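Local coordinates for protein probable succinyl-CoA:3-ketoacid coenzyme A transferase subunit B (Bacillus subtilis, PDB 3CDK) that probably catalyses the transfer of coenzyme A from succinyl-CoA to 3-oxo acids, yielding 3-oxoacyl-CoA and succinate, at residues Leu174-Asp177 with Leu178-Phe181; Ile199-Val202 with Tyr203-Glu207. All blocks are in the same frame, centred on the assembly; numbering follows the deposited sequence.

How the contacts relate
Two local contacts follow one another along the chain, neither nesting nor crossing. Contact 1 comes first and closes the tight turn between strand 173-175 and strand 179-184. The chain then returns along strand 187-193 and enters helix 199-204, which together with its exit makes up contact 2 before strand 211-212. Although in series, the two touch, with centres about 12 Å apart. Leu178 CD2 lies 3.7 Å from Lys205 CD, and Phe181 CZ meets Val202 CG1, bringing the helix against one side of the hairpin. His148 joins them as well, hydrogen-bonding Thr176 in contact 1 and Thr206 in contact 2 through its two ring nitrogens.

Contact 1: residues Leu174-Asp177 with Leu178-Phe181; sequences LITD and LAVF
Leu174 and Phe181 face each other as an antiparallel hydrogen-bonded pair, their CA atoms 4.9 Å apart. Leu174 N donates to Phe181 O over 2.7 Å, and Phe181 N answers to Leu174 O at the same length. One step nearer the turn, Ile175 and Val180 form the non-hydrogen-bonded pair, and Thr176 N then donates almost straight to Ala179 O (N-H...O angle 174°). Asp177 and Leu178 are left as the two corner residues of a tight beta hairpin.

The corner is held by the Thr176 side chain. With chi1 at 68°, OG1 sits between the backbone N and the carbonyl carbon and reaches forward over the turn, where Thr176 OG1 accepts from Leu178 N at 2.9 Å and from Ala179 N at 2.7 Å. The bond to Leu178 N makes an ST turn; that to Ala179 N ties the hydroxyl to the start of the returning strand. Both bonds are bent, and His148 ND1 is hydrogen-bonded to the same oxygen. Asp177 and Leu178 point the same way alongside each other, Leu178 CD1 lying 3.6 Å from Asp177 OD2, while Asp177 OD1 takes the amide of His148.

On one face of the sheet, Leu174 CD2 approaches the Phe181 ring obliquely, 3.8 Å from its CD2. On the other, Ile175 CG2 and Val180 CG1 meet more loosely, at 4.2 Å.

Helix 5-16 covers the Ile175 and Val180 face through Arg14. The hairpin itself continues the sheet, with strand 141-145 flanking strand 173-175 and strand 187-193 flanking strand 179-184.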
loop_
_atom_site.group_PDB
_atom_site.type_symbol
_atom_site.label_atom_id
_atom_site.label_comp_id
_atom_site.label_asym_id
_atom_site.label_seq_id
_atom_site.Cartn_x
_atom_site.Cartn_y
_atom_site.Cartn_z
ATOM N N LEU B 174 10.236 23.178 20.591
ATOM C CA LEU B 174 9.114 23.304 21.510
ATOM C C LEU B 174 8.732 24.764 21.647
ATOM O O LEU B 174 9.598 25.609 21.936
ATOM C CB LEU B 174 9.469 22.730 22.884
ATOM C CG LEU B 174 8.583 23.113 24.084
ATOM C CD1 LEU B 174 7.119 22.651 23.944
ATOM C CD2 LEU B 174 9.174 22.570 25.382
ATOM N N ILE B 175 7.450 25.086 21.465
ATOM C CA ILE B 175 7.034 26.434 21.814
ATOM C C ILE B 175 6.017 26.473 22.974
ATOM O O ILE B 175 4.987 25.804 22.953
ATOM C CB ILE B 175 6.620 27.330 20.587
ATOM C CG1 ILE B 175 5.131 27.561 20.563
ATOM C CG2 ILE B 175 7.155 26.836 19.212
ATOM C CD1 ILE B 175 4.807 28.924 20.273
ATOM N N THR B 176 6.329 27.239 24.010
ATOM C CA THR B 176 5.382 27.375 25.103
ATOM C C THR B 176 4.800 28.777 25.071
ATOM O O THR B 176 5.033 29.514 24.123
ATOM C CB THR B 176 6.024 27.088 26.490
ATOM O OG1 THR B 176 6.984 28.115 26.834
ATOM C CG2 THR B 176 6.655 25.721 26.519
ATOM N N ASP B 177 4.024 29.124 26.093
ATOM C CA ASP B 177 3.516 30.477 26.248
ATOM C C ASP B 177 4.638 31.348 26.768
ATOM O O ASP B 177 4.517 32.575 26.822
ATOM C CB ASP B 177 2.329 30.514 27.228
ATOM C CG ASP B 177 2.533 29.614 28.450
ATOM O OD1 ASP B 177 3.246 28.584 28.351
ATOM O OD2 ASP B 177 1.962 29.937 29.511
ATOM N N LEU B 178 5.733 30.701 27.158
ATOM C CA LEU B 178 6.856 31.405 27.771
ATOM C C LEU B 178 8.087 31.433 26.880
ATOM O O LEU B 178 8.783 32.463 26.807
ATOM C CB LEU B 178 7.209 30.763 29.114
ATOM C CG LEU B 178 6.478 31.226 30.392
ATOM C CD1 LEU B 178 4.987 31.665 30.242
ATOM C CD2 LEU B 178 6.644 30.153 31.467
ATOM N N ALA B 179 8.346 30.321 26.183
ATOM C CA ALA B 179 9.646 30.131 25.561
ATOM C C ALA B 179 9.611 29.349 24.285
ATOM O O ALA B 179 8.623 28.670 23.977
ATOM C CB ALA B 179 10.590 29.467 26.534
ATOM N N VAL B 180 10.703 29.447 23.539
ATOM C CA VAL B 180 10.929 28.543 22.440
ATOM C C VAL B 180 12.222 27.766 22.706
ATOM O O VAL B 180 13.240 28.363 23.128
ATOM C CB VAL B 180 11.031 29.282 21.113
ATOM C CG1 VAL B 180 10.982 28.272 19.940
ATOM C CG2 VAL B 180 9.925 30.310 21.004
ATOM N N PHE B 181 12.161 26.453 22.466
ATOM C CA PHE B 181 13.292 25.549 22.677
ATOM C C PHE B 181 13.598 24.766 21.432
ATOM O O PHE B 181 12.687 24.285 20.781
ATOM C CB PHE B 181 12.988 24.529 23.774
ATOM C CG PHE B 181 12.933 25.116 25.158
ATOM C CD1 PHE B 181 14.108 25.351 25.877
ATOM C CD2 PHE B 181 11.705 25.424 25.747
ATOM C CE1 PHE B 181 14.059 25.878 27.160
ATOM C CE2 PHE B 181 11.645 25.956 27.018
ATOM C CZ PHE B 181 12.821 26.179 27.732
#

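Contact 2: residues Ile199-Val202 with Tyr203-Glu207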
loop_
_atom_site.group_PDB
_atom_site.type_symbol
_atom_site.label_atom_id
_atom_site.label_comp_id
_atom_site.label_asym_id
_atom_site.label_seq_id
_atom_site.Cartn_x
_atom_site.Cartn_y
_atom_site.Cartn_z
ATOM N N ILE B 199 15.239 34.840 31.194
ATOM C CA ILE B 199 15.909 33.549 31.335
ATOM C C ILE B 199 15.670 33.009 32.750
ATOM O O ILE B 199 15.385 31.822 32.935
ATOM C CB ILE B 199 17.437 33.628 31.002
ATOM C CG1 ILE B 199 17.682 34.082 29.555
ATOM C CG2 ILE B 199 18.104 32.268 31.181
ATOM C CD1 ILE B 199 17.492 35.582 29.267
ATOM N N GLU B 200 15.752 33.895 33.742
ATOM C CA GLU B 200 15.483 33.504 35.116
ATOM C C GLU B 200 14.141 32.782 35.190
ATOM O O GLU B 200 14.096 31.591 35.468
ATOM C CB GLU B 200 15.532 34.702 36.055
ATOM C CG GLU B 200 16.845 34.875 36.782
ATOM C CD GLU B 200 16.632 35.095 38.290
ATOM O OE1 GLU B 200 16.028 34.169 38.904
ATOM O OE2 GLU B 200 17.050 36.166 38.856
ATOM N N GLU B 201 13.067 33.495 34.875
ATOM C CA GLU B 201 11.724 32.927 34.907
ATOM C C GLU B 201 11.688 31.540 34.330
ATOM O O GLU B 201 11.079 30.653 34.916
ATOM C CB GLU B 201 10.740 33.789 34.128
ATOM C CG GLU B 201 9.315 33.287 34.226
ATOM C CD GLU B 201 8.296 34.318 33.823
ATOM O OE1 GLU B 201 8.586 35.528 33.921
ATOM O OE2 GLU B 201 7.191 33.923 33.424
ATOM N N VAL B 202 12.340 31.367 33.180
ATOM C CA VAL B 202 12.359 30.093 32.464
ATOM C C VAL B 202 13.137 28.996 33.199
ATOM O O VAL B 202 12.760 27.840 33.118
ATOM C CB VAL B 202 12.910 30.235 31.021
ATOM C CG1 VAL B 202 12.860 28.875 30.310
ATOM C CG2 VAL B 202 12.117 31.248 30.252
ATOM N N TYR B 203 14.232 29.363 33.877
ATOM C CA TYR B 203 14.900 28.454 34.818
ATOM C C TYR B 203 13.907 28.084 35.887
ATOM O O TYR B 203 13.520 26.930 35.987
ATOM C CB TYR B 203 16.128 29.069 35.513
ATOM C CG TYR B 203 17.414 29.163 34.713
ATOM C CD1 TYR B 203 17.715 28.264 33.677
ATOM C CD2 TYR B 203 18.372 30.157 35.026
ATOM C CE1 TYR B 203 18.934 28.369 32.941
ATOM C CE2 TYR B 203 19.590 30.266 34.316
ATOM C CZ TYR B 203 19.851 29.371 33.274
ATOM O OH TYR B 203 21.040 29.487 32.594
ATOM N N GLU B 204 13.486 29.074 36.669
ATOM C CA GLU B 204 12.539 28.851 37.755
ATOM C C GLU B 204 11.406 27.936 37.290
ATOM O O GLU B 204 10.963 27.058 38.027
ATOM C CB GLU B 204 11.984 30.169 38.295
ATOM C CG GLU B 204 12.971 30.906 39.221
ATOM C CD GLU B 204 12.637 32.400 39.464
ATOM O OE1 GLU B 204 11.714 32.947 38.813
ATOM O OE2 GLU B 204 13.316 33.033 40.304
ATOM N N LYS B 205 10.967 28.106 36.055
ATOM C CA LYS B 205 9.792 27.387 35.629
ATOM C C LYS B 205 10.044 26.082 34.856
ATOM O O LYS B 205 9.103 25.516 34.322
ATOM C CB LYS B 205 8.848 28.328 34.875
ATOM C CG LYS B 205 8.094 29.247 35.824
ATOM C CD LYS B 205 7.044 30.093 35.133
ATOM C CE LYS B 205 6.492 31.100 36.106
ATOM N NZ LYS B 205 5.633 32.045 35.386
ATOM N N THR B 206 11.291 25.603 34.817
ATOM C CA THR B 206 11.656 24.444 33.995
ATOM C C THR B 206 12.423 23.390 34.773
ATOM O O THR B 206 13.360 23.713 35.499
ATOM C CB THR B 206 12.476 24.862 32.786
ATOM O OG1 THR B 206 11.718 25.794 32.019
ATOM C CG2 THR B 206 12.804 23.678 31.919
ATOM N N GLU B 207 12.018 22.133 34.622
ATOM C CA GLU B 207 12.688 21.051 35.320
ATOM C C GLU B 207 13.808 20.501 34.466
ATOM O O GLU B 207 14.838 20.073 34.985
ATOM C CB GLU B 207 11.717 19.931 35.634
ATOM C CG GLU B 207 10.392 20.394 36.207
ATOM C CD GLU B 207 9.891 19.500 37.345
ATOM O OE1 GLU B 207 10.007 19.973 38.515
ATOM O OE2 GLU B 207 9.405 18.353 37.070
#
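Ile199 and Tyr203, one helical turn apart, run side by side, and the methyl CG2 of Ile199 lies over one face of the phenol ring. Ile199 CG2 stands 4.2 Å from the centroid of the Tyr203 ring and only 19° off the normal, a CH-pi contact displaced toward the rim near CE2 and CZ. At chi1 -61°, Ile199 holds this branch opposite its backbone N and thus directs it along the helix toward the ring, while CG1 leads elsewhere.

Around the helix, Glu201 and Lys205 make a salt bridge of the i to i+4 kind. The two extended chains cross at a slant and their charged ends meet, Lys205 NZ reaching Glu201 OE2 at 3.1 Å from above the carboxylate plane. Along the way, Glu201 CG rests against the lysine methylenes CD and CE. Glu200 and Glu204 instead bring like charges together: their carboxylates are turned 71° apart, with Glu200 OE1 3.3 Å from Glu204 OE2. Both residues are exposed, so solvent probably eases the repulsion.

At the helix exit, Thr206 lies alongside Val202, and Thr206 OG1 donates to Val202 O in the carbonyl plane; His148 NE2 is hydrogen-bonded to the same hydroxyl. Thr206 N turns to Tyr203 O at 2.8 Å.

The backbone bonds from Tyr203 N and Glu204 N are regular i to i+4 ones, that from Lys205 N is bent, and helical geometry ends at Lys205. This closes the short connecting helix of a beta-alpha-beta unit, between parallel strands 187-193 and 211-212.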